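PDB 6M7L: putative non-ribosomal peptide synthetase from Actinomadura parvosata subsp. kistnae, which probably belongs to a peptide assembly line as a condensation-fold domain with an altered active-site motif, consistent with a role in docking a partner enzyme rather than forming peptide bonds. Local coordinates for residues V48-R53 against L394-V399; T77-S82 against F122-E127; A153-V158 against G296-R301; A278-L283 against Q448-L453. All blocks are in the same frame, centred on the assembly; numbering follows the deposited sequence.

Interaction 1. Residues V48-R53 against L394-V399; sequences VALRLR and LRTSPV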
loop_
_atom_site.group_PDB
_atom_site.type_symbol
_atom_site.label_atom_id
_atom_site.label_comp_id
_atom_site.label_asym_id
_atom_site.label_seq_id
_atom_site.Cartn_x
_atom_site.Cartn_y
_atom_site.Cartn_z
ATOM N N VAL A 48 -4.022 -1.992 -16.890
ATOM C CA VAL A 48 -4.581 -1.098 -15.883
ATOM C C VAL A 48 -5.102 0.147 -16.585
ATOM O O VAL A 48 -4.415 0.724 -17.434
ATOM C CB VAL A 48 -3.540 -0.725 -14.807
ATOM C CG1 VAL A 48 -2.247 -0.235 -15.453
ATOM C CG2 VAL A 48 -4.103 0.320 -13.858
ATOM N N ALA A 49 -6.321 0.550 -16.248
ATOM C CA ALA A 49 -6.916 1.775 -16.759
ATOM C C ALA A 49 -7.043 2.770 -15.615
ATOM O O ALA A 49 -7.615 2.448 -14.569
ATOM C CB ALA A 49 -8.277 1.502 -17.402
ATOM N N LEU A 50 -6.502 3.968 -15.811
ATOM C CA LEU A 50 -6.460 4.997 -14.780
ATOM C C LEU A 50 -7.264 6.204 -15.238
ATOM O O LEU A 50 -6.982 6.777 -16.294
ATOM C CB LEU A 50 -5.019 5.418 -14.480
ATOM C CG LEU A 50 -4.079 4.403 -13.830
ATOM C CD1 LEU A 50 -2.711 5.029 -13.625
ATOM C CD2 LEU A 50 -4.647 3.912 -12.513
ATOM N N ARG A 51 -8.254 6.594 -14.441
ATOM C CA ARG A 51 -8.943 7.856 -14.670
ATOM C C ARG A 51 -8.118 8.986 -14.067
ATOM O O ARG A 51 -7.762 8.944 -12.886
ATOM C CB ARG A 51 -10.345 7.830 -14.066
ATOM C CG ARG A 51 -11.129 9.107 -14.301
ATOM C CD ARG A 51 -12.627 8.873 -14.208
ATOM N NE ARG A 51 -13.283 9.134 -15.485
ATOM C CZ ARG A 51 -13.760 8.191 -16.290
ATOM N NH1 ARG A 51 -13.674 6.914 -15.946
ATOM N NH2 ARG A 51 -14.334 8.529 -17.434
ATOM N N LEU A 52 -7.794 9.980 -14.888
ATOM C CA LEU A 52 -6.926 11.087 -14.494
ATOM C C LEU A 52 -7.693 12.390 -14.685
ATOM O O LEU A 52 -7.765 12.918 -15.798
ATOM C CB LEU A 52 -5.636 11.086 -15.311
ATOM C CG LEU A 52 -4.818 9.795 -15.323
ATOM C CD1 LEU A 52 -3.687 9.900 -16.334
ATOM C CD2 LEU A 52 -4.272 9.487 -13.940
ATOM N N ARG A 53 -8.259 12.913 -13.602
ATOM C CA ARG A 53 -8.963 14.187 -13.646
ATOM C C ARG A 53 -7.994 15.312 -13.304
ATOM O O ARG A 53 -7.329 15.275 -12.263
ATOM C CB ARG A 53 -10.149 14.184 -12.681
ATOM C CG ARG A 53 -10.961 12.898 -12.713
ATOM C CD ARG A 53 -12.265 13.048 -11.946
ATOM N NE ARG A 53 -13.378 13.403 -12.823
ATOM C CZ ARG A 53 -14.431 14.119 -12.441
ATOM N NH1 ARG A 53 -14.507 14.573 -11.196
ATOM N NH2 ARG A 53 -15.401 14.392 -13.304
ATOM N N LEU A 394 -2.779 15.067 -10.416
ATOM C CA LEU A 394 -3.982 14.560 -11.059
ATOM C C LEU A 394 -4.774 13.709 -10.079
ATOM O O LEU A 394 -4.202 12.908 -9.333
ATOM C CB LEU A 394 -3.639 13.730 -12.306
ATOM C CG LEU A 394 -2.925 14.456 -13.448
ATOM C CD1 LEU A 394 -2.335 13.455 -14.431
ATOM C CD2 LEU A 394 -3.877 15.408 -14.156
ATOM N N ARG A 395 -6.091 13.890 -10.086
ATOM C CA ARG A 395 -6.989 13.032 -9.321
ATOM C C ARG A 395 -7.037 11.661 -9.987
ATOM O O ARG A 395 -7.598 11.511 -11.077
ATOM C CB ARG A 395 -8.374 13.671 -9.245
ATOM C CG ARG A 395 -9.399 12.901 -8.431
ATOM C CD ARG A 395 -10.645 13.750 -8.201
ATOM N NE ARG A 395 -10.382 14.875 -7.307
ATOM C CZ ARG A 395 -11.252 15.848 -7.045
ATOM N NH1 ARG A 395 -12.449 15.844 -7.617
ATOM N NH2 ARG A 395 -10.925 16.829 -6.214
ATOM N N THR A 396 -6.439 10.663 -9.340
ATOM C CA THR A 396 -6.236 9.344 -9.926
ATOM C C THR A 396 -7.200 8.340 -9.310
ATOM O O THR A 396 -7.336 8.277 -8.084
ATOM C CB THR A 396 -4.795 8.874 -9.717
ATOM O OG1 THR A 396 -3.885 9.899 -10.141
ATOM C CG2 THR A 396 -4.527 7.601 -10.510
ATOM N N SER A 397 -7.856 7.547 -10.160
ATOM C CA SER A 397 -8.748 6.491 -9.699
ATOM C C SER A 397 -8.803 5.388 -10.747
ATOM O O SER A 397 -8.744 5.685 -11.952
ATOM C CB SER A 397 -10.159 7.017 -9.419
ATOM O OG SER A 397 -10.746 7.567 -10.586
ATOM N N PRO A 398 -8.913 4.127 -10.335
ATOM C CA PRO A 398 -8.871 3.026 -11.304
ATOM C C PRO A 398 -10.183 2.863 -12.058
ATOM O O PRO A 398 -11.272 3.038 -11.507
ATOM C CB PRO A 398 -8.583 1.802 -10.428
ATOM C CG PRO A 398 -9.171 2.154 -9.107
ATOM C CD PRO A 398 -8.981 3.641 -8.945
ATOM N N VAL A 399 -10.061 2.521 -13.334
ATOM C CA VAL A 399 -11.204 2.245 -14.200
ATOM C C VAL A 399 -11.340 0.731 -14.325
ATOM O O VAL A 399 -10.369 0.067 -14.720
ATOM C CB VAL A 399 -11.033 2.894 -15.582
ATOM C CG1 VAL A 399 -12.166 2.475 -16.517
ATOM C CG2 VAL A 399 -10.957 4.408 -15.451
#
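Ala-49 and Val-399 meet CB to CB at 3.6 Å where strand 45-53 takes the antiparallel strand 395-399 along its edge, the last strand of this sheet within the chain. Packing is tight around the buried Leu-52, which runs side by side with Thr-396, Leu-52 CD2 lying 3.9 Å from Thr-396 CG2; Leu-394 CD1 adds a contact at 4.2 Å to Leu-52 CB, and helix 155-172 covers the neighbouring Leu-50. On the other face Leu-114 of helix 110-119 rests on Ala-49 and Val-399. Val-399 CG2, anti to the carbonyl carbon, stops 3.7 Å from Arg-51 NH1, whose guanidinium is salt-bridged to Glu-107 and Glu-141. Arg-51 N gives to Ser-397 O at 2.7 Å and Arg-51 O accepts from Ser-397 N; Arg-53 and Arg-395 exchange the same two bonds. The solvent-facing end is looser. Arg-53 and Arg-395 touch through their CB atoms at 3.9 Å, but their guanidinium NH1 atoms stay 4.3 Å apart, edge towards edge with planes tilted by 34°. Their like charges find separate mates, Glu-141 for Arg-53 and an acidic side chain of another protein chain for Arg-395. Backbone pairing thus holds the edge strand, while its partly exposed Arg-395 takes part in the contact with that other chain.

Interaction 2. Residues T77-S82 against F122-E127; sequences TRFPGS and FDLTGE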
loop_
_atom_site.group_PDB
_atom_site.type_symbol
_atom_site.label_atom_id
_atom_site.label_comp_id
_atom_site.label_asym_id
_atom_site.label_seq_id
_atom_site.Cartn_x
_atom_site.Cartn_y
_atom_site.Cartn_z
ATOM N N THR A 77 12.745 -4.665 -23.413
ATOM C CA THR A 77 13.330 -5.902 -23.907
ATOM C C THR A 77 12.494 -6.450 -25.057
ATOM O O THR A 77 11.262 -6.417 -25.013
ATOM C CB THR A 77 13.423 -6.940 -22.785
ATOM O OG1 THR A 77 14.327 -6.475 -21.776
ATOM C CG2 THR A 77 13.915 -8.277 -23.315
ATOM N N ARG A 78 13.169 -6.947 -26.088
ATOM C CA ARG A 78 12.517 -7.567 -27.229
ATOM C C ARG A 78 12.884 -9.044 -27.291
ATOM O O ARG A 78 13.913 -9.470 -26.761
ATOM C CB ARG A 78 12.911 -6.863 -28.529
ATOM C CG ARG A 78 11.736 -6.539 -29.423
ATOM C CD ARG A 78 12.004 -5.276 -30.213
ATOM N NE ARG A 78 13.368 -5.244 -30.726
ATOM C CZ ARG A 78 13.770 -4.472 -31.727
ATOM N NH1 ARG A 78 12.905 -3.670 -32.334
ATOM N NH2 ARG A 78 15.034 -4.508 -32.129
ATOM N N PHE A 79 12.027 -9.827 -27.947
ATOM C CA PHE A 79 12.129 -11.288 -27.936
ATOM C C PHE A 79 12.163 -11.840 -29.355
ATOM O O PHE A 79 11.173 -12.407 -29.837
ATOM C CB PHE A 79 10.976 -11.906 -27.147
ATOM C CG PHE A 79 10.848 -11.372 -25.755
ATOM C CD1 PHE A 79 10.029 -10.288 -25.489
ATOM C CD2 PHE A 79 11.558 -11.945 -24.714
ATOM C CE1 PHE A 79 9.915 -9.788 -24.207
ATOM C CE2 PHE A 79 11.446 -11.451 -23.428
ATOM C CZ PHE A 79 10.623 -10.372 -23.175
ATOM N N PRO A 80 13.290 -11.707 -30.047
ATOM C CA PRO A 80 13.432 -12.344 -31.356
ATOM C C PRO A 80 13.875 -13.795 -31.219
ATOM O O PRO A 80 14.451 -14.211 -30.211
ATOM C CB PRO A 80 14.510 -11.496 -32.038
ATOM C CG PRO A 80 15.378 -11.059 -30.904
ATOM C CD PRO A 80 14.486 -10.921 -29.689
ATOM N N GLY A 81 13.580 -14.566 -32.252
ATOM C CA GLY A 81 13.934 -15.970 -32.271
ATOM C C GLY A 81 12.918 -16.760 -33.072
ATOM O O GLY A 81 12.226 -16.215 -33.928
ATOM N N SER A 82 12.841 -18.053 -32.770
ATOM C CA SER A 82 11.974 -18.959 -33.508
ATOM C C SER A 82 11.463 -20.040 -32.562
ATOM O O SER A 82 11.614 -19.946 -31.340
ATOM C CB SER A 82 12.716 -19.557 -34.710
ATOM O OG SER A 82 11.940 -20.570 -35.328
ATOM N N PHE A 122 0.659 -8.468 -29.260
ATOM C CA PHE A 122 2.018 -7.961 -29.360
ATOM C C PHE A 122 2.820 -8.819 -30.330
ATOM O O PHE A 122 2.690 -10.047 -30.346
ATOM C CB PHE A 122 2.718 -7.963 -27.997
ATOM C CG PHE A 122 2.226 -6.910 -27.045
ATOM C CD1 PHE A 122 1.228 -7.197 -26.130
ATOM C CD2 PHE A 122 2.786 -5.643 -27.042
ATOM C CE1 PHE A 122 0.781 -6.235 -25.241
ATOM C CE2 PHE A 122 2.345 -4.675 -26.154
ATOM C CZ PHE A 122 1.342 -4.972 -25.253
ATOM N N ASP A 123 3.647 -8.166 -31.140
ATOM C CA ASP A 123 4.672 -8.847 -31.930
ATOM C C ASP A 123 5.962 -8.750 -31.123
ATOM O O ASP A 123 6.777 -7.849 -31.322
ATOM C CB ASP A 123 4.812 -8.229 -33.315
ATOM C CG ASP A 123 5.916 -8.875 -34.133
ATOM O OD1 ASP A 123 6.537 -9.844 -33.641
ATOM O OD2 ASP A 123 6.169 -8.412 -35.264
ATOM N N LEU A 124 6.144 -9.697 -30.200
ATOM C CA LEU A 124 7.252 -9.643 -29.254
ATOM C C LEU A 124 8.621 -9.722 -29.919
ATOM O O LEU A 124 9.625 -9.442 -29.254
ATOM C CB LEU A 124 7.110 -10.770 -28.229
ATOM C CG LEU A 124 5.858 -10.697 -27.351
ATOM C CD1 LEU A 124 5.795 -11.878 -26.396
ATOM C CD2 LEU A 124 5.822 -9.381 -26.586
ATOM N N THR A 125 8.693 -10.095 -31.199
ATOM C CA THR A 125 9.984 -10.119 -31.878
ATOM C C THR A 125 10.462 -8.719 -32.239
ATOM O O THR A 125 11.667 -8.454 -32.201
ATOM C CB THR A 125 9.914 -10.988 -33.136
ATOM O OG1 THR A 125 9.000 -10.408 -34.075
ATOM C CG2 THR A 125 9.454 -12.397 -32.787
ATOM N N GLY A 126 9.544 -7.815 -32.576
ATOM C CA GLY A 126 9.928 -6.471 -32.963
ATOM C C GLY A 126 9.200 -5.366 -32.226
ATOM O O GLY A 126 8.984 -4.283 -32.781
ATOM N N GLU A 127 8.823 -5.614 -30.973
ATOM C CA GLU A 127 8.117 -4.624 -30.172
ATOM C C GLU A 127 8.478 -4.807 -28.708
ATOM O O GLU A 127 8.681 -5.932 -28.240
ATOM C CB GLU A 127 6.598 -4.735 -30.329
ATOM C CG GLU A 127 6.016 -4.027 -31.532
ATOM C CD GLU A 127 4.528 -4.276 -31.662
ATOM O OE1 GLU A 127 3.973 -5.009 -30.813
ATOM O OE2 GLU A 127 3.912 -3.746 -32.610
#
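Leu-124 O accepts the amide of Phe-79, with 2.8 Å from Phe-79 N to Leu-124 O and an N-H...O angle of 152°, the single hydrogen bond that crosses between residues 77-82 and 122-127. Its donor lies 20° off the carbonyl plane, and the same oxygen sits close to the plane of the Phe-79 ring, at its edge. Next to this bond the two side chains run alongside each other, pointing the same way, with Phe-79 CD1 4.0 Å from Leu-124 CB.

The accepting carbonyl belongs to a type I turn from Asp-123 to Gly-126, stiffened from within by an Asx turn. Asp-123 OD1 receives both the amide and the hydroxyl of Thr-125 from one face of its carboxylate, and also binds Arg-36. With Thr-125 OG1 lodged between its own N and carbonyl carbon (chi1 64°), the hydroxyl serves Asp-123 and CG2 is left to rest 3.4 Å from Phe-79 O.

Arg-78 bends at chi2 and chi3 to lay its methylenes along the turn: CG is 3.4 Å from Thr-125 O and CD 3.3 Å from Glu-127 N. Beyond them, NE reaches Glu-89 in a salt bridge. Replacing Arg-78 by alanine removes this aliphatic cover from the turn, and would probably leave Glu-89 without its charged mate.

Helix 26-34 closes the contact through Trp-32, which touches Leu-124 and Thr-125 and donates to Phe-79 O, while strand 89-90 pairs with strand 77-78 and His-149 of strand 141-149 lies against Leu-124.

Interaction 3. Residues A153-V158 against G296-R301; sequences ADEESV and GTRLPR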
loop_
_atom_site.group_PDB
_atom_site.type_symbol
_atom_site.label_atom_id
_atom_site.label_comp_id
_atom_site.label_asym_id
_atom_site.label_seq_id
_atom_site.Cartn_x
_atom_site.Cartn_y
_atom_site.Cartn_z
ATOM N N ALA A 153 5.475 -8.838 -17.449
ATOM C CA ALA A 153 4.823 -8.287 -16.271
ATOM C C ALA A 153 3.811 -9.288 -15.738
ATOM O O ALA A 153 3.036 -9.861 -16.511
ATOM C CB ALA A 153 4.137 -6.958 -16.603
ATOM N N ASP A 154 3.820 -9.499 -14.425
ATOM C CA ASP A 154 2.843 -10.354 -13.774
ATOM C C ASP A 154 1.751 -9.486 -13.147
ATOM O O ASP A 154 1.664 -8.279 -13.402
ATOM C CB ASP A 154 3.528 -11.267 -12.750
ATOM C CG ASP A 154 4.245 -10.501 -11.648
ATOM O OD1 ASP A 154 4.247 -9.251 -11.671
ATOM O OD2 ASP A 154 4.814 -11.157 -10.747
ATOM N N GLU A 155 0.899 -10.101 -12.323
ATOM C CA GLU A 155 -0.171 -9.348 -11.674
ATOM C C GLU A 155 0.402 -8.268 -10.762
ATOM O O GLU A 155 -0.023 -7.107 -10.809
ATOM C CB GLU A 155 -1.079 -10.294 -10.887
ATOM C CG GLU A 155 -2.495 -9.767 -10.675
ATOM C CD GLU A 155 -3.215 -10.448 -9.520
ATOM O OE1 GLU A 155 -2.932 -10.100 -8.354
ATOM O OE2 GLU A 155 -4.060 -11.333 -9.778
ATOM N N GLU A 156 1.384 -8.634 -9.934
ATOM C CA GLU A 156 1.993 -7.684 -9.010
ATOM C C GLU A 156 2.739 -6.569 -9.729
ATOM O O GLU A 156 2.914 -5.490 -9.154
ATOM C CB GLU A 156 2.947 -8.406 -8.058
ATOM C CG GLU A 156 2.268 -9.356 -7.077
ATOM C CD GLU A 156 1.726 -10.600 -7.748
ATOM O OE1 GLU A 156 2.354 -11.068 -8.722
ATOM O OE2 GLU A 156 0.666 -11.099 -7.318
ATOM N N SER A 157 3.187 -6.803 -10.966
ATOM C CA SER A 157 3.908 -5.775 -11.704
ATOM C C SER A 157 3.022 -4.594 -12.069
ATOM O O SER A 157 3.542 -3.495 -12.292
ATOM C CB SER A 157 4.527 -6.363 -12.973
ATOM O OG SER A 157 5.606 -7.233 -12.666
ATOM N N VAL A 158 1.705 -4.793 -12.145
ATOM C CA VAL A 158 0.805 -3.692 -12.479
ATOM C C VAL A 158 0.893 -2.606 -11.418
ATOM O O VAL A 158 0.985 -1.412 -11.728
ATOM C CB VAL A 158 -0.636 -4.206 -12.644
ATOM C CG1 VAL A 158 -1.612 -3.043 -12.715
ATOM C CG2 VAL A 158 -0.742 -5.062 -13.890
ATOM N N GLY A 296 -4.971 -25.979 -9.343
ATOM C CA GLY A 296 -3.739 -25.241 -9.205
ATOM C C GLY A 296 -3.973 -23.961 -8.424
ATOM O O GLY A 296 -5.104 -23.621 -8.068
ATOM N N THR A 297 -2.878 -23.261 -8.152
ATOM C CA THR A 297 -2.959 -21.961 -7.506
ATOM C C THR A 297 -1.791 -21.121 -7.993
ATOM O O THR A 297 -0.693 -21.642 -8.211
ATOM C CB THR A 297 -2.954 -22.078 -5.974
ATOM O OG1 THR A 297 -3.186 -20.789 -5.391
ATOM C CG2 THR A 297 -1.628 -22.631 -5.464
ATOM N N ARG A 298 -2.041 -19.830 -8.193
ATOM C CA ARG A 298 -0.996 -18.907 -8.609
ATOM C C ARG A 298 -0.327 -18.326 -7.373
ATOM O O ARG A 298 -0.989 -17.702 -6.535
ATOM C CB ARG A 298 -1.551 -17.787 -9.486
ATOM C CG ARG A 298 -0.461 -16.973 -10.173
ATOM C CD ARG A 298 -0.999 -15.684 -10.764
ATOM N NE ARG A 298 -1.337 -14.712 -9.729
ATOM C CZ ARG A 298 -0.494 -13.798 -9.259
ATOM N NH1 ARG A 298 0.743 -13.728 -9.733
ATOM N NH2 ARG A 298 -0.887 -12.952 -8.317
ATOM N N LEU A 299 0.973 -18.545 -7.252
ATOM C CA LEU A 299 1.684 -17.853 -6.193
ATOM C C LEU A 299 2.384 -16.626 -6.758
ATOM O O LEU A 299 2.851 -16.650 -7.903
ATOM C CB LEU A 299 2.714 -18.773 -5.539
ATOM C CG LEU A 299 2.160 -20.058 -4.919
ATOM C CD1 LEU A 299 3.290 -20.983 -4.500
ATOM C CD2 LEU A 299 1.262 -19.741 -3.735
ATOM N N PRO A 300 2.465 -15.533 -6.008
ATOM C CA PRO A 300 3.172 -14.350 -6.517
ATOM C C PRO A 300 4.679 -14.546 -6.499
ATOM O O PRO A 300 5.163 -15.667 -6.310
ATOM C CB PRO A 300 2.730 -13.240 -5.558
ATOM C CG PRO A 300 2.442 -13.958 -4.282
ATOM C CD PRO A 300 1.888 -15.303 -4.672
ATOM N N ARG A 301 5.429 -13.465 -6.702
ATOM C CA ARG A 301 6.882 -13.550 -6.646
ATOM C C ARG A 301 7.333 -14.034 -5.274
ATOM O O ARG A 301 6.634 -13.866 -4.270
ATOM C CB ARG A 301 7.509 -12.191 -6.952
ATOM C CG ARG A 301 7.145 -11.097 -5.970
ATOM C CD ARG A 301 7.493 -9.738 -6.544
ATOM N NE ARG A 301 6.751 -9.479 -7.776
ATOM C CZ ARG A 301 6.980 -8.451 -8.587
ATOM N NH1 ARG A 301 7.940 -7.579 -8.306
ATOM N NH2 ARG A 301 6.251 -8.299 -9.685
#
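The HRxxxDE sequence, this chain's variant of the HHxxxDG motif of condensation domains, ends at helix 155-172, where Asp-154 and Glu-156 meet two arginines from the end of strand 292-299 and the loop beyond. Asp-154 is the N-cap, and its OD1 accepts three times: from Ser-157 N at 2.8 Å, from Ser-157 OG at 2.6 Å, and from Arg-301 NH2 at 3.0 Å. Arg-301 NH2 meets the syn lone pair of OD1, and OD1 lies in the guanidinium plane; cap bond and salt bridge fix the same carboxylate. Arg-301 NH1, in turn, is held by the carbonyls of Leu-308 and Met-311.

Glu-156 folds back at chi2 (71°) to face Arg-298 end-on. Arg-298 NH2 meets Glu-156 OE2 at 2.6 Å, and NH1 meets OE1 at 3.3 Å, with the two flat groups only 14° from coplanar. Glu-155 completes the network, its CB over one guanidinium face and its OE1 a longer 3.5 Å from Arg-298 NH2. Ser-316 takes a further bond from Arg-298 NH1.

In condensation domains the motif aspartate is generally seen as structural, and the pairing here, which joins the start of helix 155-172 to the end of strand 292-299, is consistent with that.

Interaction 4. Residues A278-L283 against Q448-L453; sequences AALAML and QRLVAL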
loop_
_atom_site.group_PDB
_atom_site.type_symbol
_atom_site.label_atom_id
_atom_site.label_comp_id
_atom_site.label_asym_id
_atom_site.label_seq_id
_atom_site.Cartn_x
_atom_site.Cartn_y
_atom_site.Cartn_z
ATOM N N ALA A 278 -10.423 -28.832 -0.605
ATOM C CA ALA A 278 -11.072 -30.131 -0.463
ATOM C C ALA A 278 -12.493 -30.096 -1.011
ATOM O O ALA A 278 -12.912 -31.003 -1.740
ATOM C CB ALA A 278 -11.063 -30.565 1.002
ATOM N N ALA A 279 -13.251 -29.050 -0.670
ATOM C CA ALA A 279 -14.619 -28.932 -1.164
ATOM C C ALA A 279 -14.651 -28.882 -2.687
ATOM O O ALA A 279 -15.408 -29.619 -3.328
ATOM C CB ALA A 279 -15.283 -27.691 -0.570
ATOM N N LEU A 280 -13.823 -28.020 -3.282
ATOM C CA LEU A 280 -13.777 -27.912 -4.737
ATOM C C LEU A 280 -13.356 -29.230 -5.373
ATOM O O LEU A 280 -13.881 -29.619 -6.424
ATOM C CB LEU A 280 -12.824 -26.785 -5.141
ATOM C CG LEU A 280 -12.791 -26.334 -6.604
ATOM C CD1 LEU A 280 -14.151 -25.820 -7.045
ATOM C CD2 LEU A 280 -11.728 -25.266 -6.793
ATOM N N ALA A 281 -12.417 -29.940 -4.741
ATOM C CA ALA A 281 -11.977 -31.228 -5.266
ATOM C C ALA A 281 -13.107 -32.251 -5.261
ATOM O O ALA A 281 -13.156 -33.123 -6.135
ATOM C CB ALA A 281 -10.788 -31.742 -4.455
ATOM N N MET A 282 -14.015 -32.166 -4.287
ATOM C CA MET A 282 -15.175 -33.050 -4.286
ATOM C C MET A 282 -16.141 -32.684 -5.404
ATOM O O MET A 282 -16.646 -33.564 -6.110
ATOM C CB MET A 282 -15.882 -32.993 -2.931
ATOM C CG MET A 282 -14.998 -33.368 -1.756
ATOM S SD MET A 282 -15.843 -33.298 -0.164
ATOM C CE MET A 282 -16.957 -34.689 -0.308
ATOM N N LEU A 283 -16.402 -31.387 -5.580
ATOM C CA LEU A 283 -17.344 -30.944 -6.603
ATOM C C LEU A 283 -16.873 -31.345 -7.994
ATOM O O LEU A 283 -17.637 -31.916 -8.781
ATOM C CB LEU A 283 -17.533 -29.430 -6.515
ATOM C CG LEU A 283 -18.521 -28.821 -7.507
ATOM C CD1 LEU A 283 -19.934 -29.299 -7.217
ATOM C CD2 LEU A 283 -18.443 -27.310 -7.462
ATOM N N GLN A 448 -23.397 -21.756 -7.262
ATOM C CA GLN A 448 -24.410 -22.204 -6.313
ATOM C C GLN A 448 -24.174 -23.651 -5.898
ATOM O O GLN A 448 -24.394 -24.016 -4.735
ATOM C CB GLN A 448 -25.802 -22.026 -6.920
ATOM C CG GLN A 448 -26.936 -22.623 -6.107
ATOM C CD GLN A 448 -27.299 -24.023 -6.560
ATOM O OE1 GLN A 448 -27.360 -24.304 -7.757
ATOM N NE2 GLN A 448 -27.539 -24.912 -5.602
ATOM N N ARG A 449 -23.711 -24.488 -6.830
ATOM C CA ARG A 449 -23.447 -25.887 -6.509
ATOM C C ARG A 449 -22.297 -26.019 -5.520
ATOM O O ARG A 449 -22.317 -26.897 -4.648
ATOM C CB ARG A 449 -23.148 -26.670 -7.787
ATOM C CG ARG A 449 -23.532 -28.139 -7.728
ATOM C CD ARG A 449 -24.645 -28.458 -8.720
ATOM N NE ARG A 449 -24.171 -28.474 -10.102
ATOM C CZ ARG A 449 -24.964 -28.587 -11.164
ATOM N NH1 ARG A 449 -24.445 -28.594 -12.385
ATOM N NH2 ARG A 449 -26.277 -28.687 -11.006
ATOM N N LEU A 450 -21.283 -25.157 -5.636
ATOM C CA LEU A 450 -20.157 -25.211 -4.709
ATOM C C LEU A 450 -20.527 -24.648 -3.343
ATOM O O LEU A 450 -20.109 -25.189 -2.313
ATOM C CB LEU A 450 -18.962 -24.451 -5.284
ATOM C CG LEU A 450 -17.717 -24.450 -4.395
ATOM C CD1 LEU A 450 -17.080 -25.830 -4.339
ATOM C CD2 LEU A 450 -16.726 -23.417 -4.877
ATOM N N VAL A 451 -21.300 -23.559 -3.316
ATOM C CA VAL A 451 -21.767 -23.004 -2.048
ATOM C C VAL A 451 -22.567 -24.043 -1.277
ATOM O O VAL A 451 -22.426 -24.178 -0.055
ATOM C CB VAL A 451 -22.589 -21.725 -2.298
ATOM C CG1 VAL A 451 -23.275 -21.271 -1.019
ATOM C CG2 VAL A 451 -21.696 -20.625 -2.844
ATOM N N ALA A 452 -23.415 -24.800 -1.979
ATOM C CA ALA A 452 -24.143 -25.889 -1.339
ATOM C C ALA A 452 -23.182 -26.925 -0.771
ATOM O O ALA A 452 -23.321 -27.357 0.379
ATOM C CB ALA A 452 -25.106 -26.534 -2.336
ATOM N N LEU A 453 -22.189 -27.325 -1.567
ATOM C CA LEU A 453 -21.220 -28.311 -1.101
ATOM C C LEU A 453 -20.430 -27.790 0.093
ATOM O O LEU A 453 -20.178 -28.530 1.052
ATOM C CB LEU A 453 -20.284 -28.699 -2.244
ATOM C CG LEU A 453 -19.282 -29.803 -1.916
ATOM C CD1 LEU A 453 -20.002 -30.964 -1.277
ATOM C CD2 LEU A 453 -18.558 -30.255 -3.164
#
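Leu-453 CD2 fits into the hollow of helix 272-288 walled by Ala-279, Met-282 and Leu-283. It lies 3.8 Å from Met-282 CB. Against the stem of Leu-283 the same methyl packs at 3.6 Å from Leu-283 CB. The small Ala-279 is consistent with this close approach, in which the CA atoms of Ala-279 and Leu-453 come within 6.6 Å.

In return, Leu-283 projects from helix 272-288 towards helix 440-459 and forks over the stems of Arg-449 and Leu-450. Its CG is anti to the backbone N (chi1 -179°), which carries both methyls outward. Leu-283 CD2 reaches Leu-450 CB at 3.6 Å. The other branch, Leu-283 CD1, lies 3.8 Å from Arg-449 CG, touching only the aliphatic part of that arginine. Leu-450 CD1 fills the next dip, over Leu-280 CA at 3.9 Å. Leu-280 CD1 meets Leu-450 CD1 at an oblique angle, 4.0 Å away. The axes of the two short segments come within 9.7 Å at 122°, and the leucines mesh across this steep crossing. A glycine at Leu-283 is likely to open a gap beside Leu-450 and Arg-449 and leave Leu-453 CD2 without one wall of its hollow.

Phe-331 and Ile-334 of helix 331-346 back Met-282 on another side, and Leu-251 of strand 246-253 touches Leu-450. No hydrogen bond spans the two segments; the helices are joined by buried apolar contact, which implies cohesion through the hydrophobic effect and close fit.

Interaction 4 is the buried one, an apolar helix pair, and its centre is 43 Å from that of interaction 2, on the opposite side of the chain's centre. Interactions 1 and 2 lie nearer the surface and rely on backbone bonding, a full strand ladder in the first and one bond to a turn in the second. Interaction 3, its centre about 5 Å from that of the chain, is built mainly on charge. It adjoins two others: Val-158 packs on Val-48 of interaction 1, and strand 292-299 follows helix 272-288 of interaction 4 in the chain. Ionic pairing thus occupies the middle, while the apolar helix pair and the turn contact lie on opposite sides of the centre.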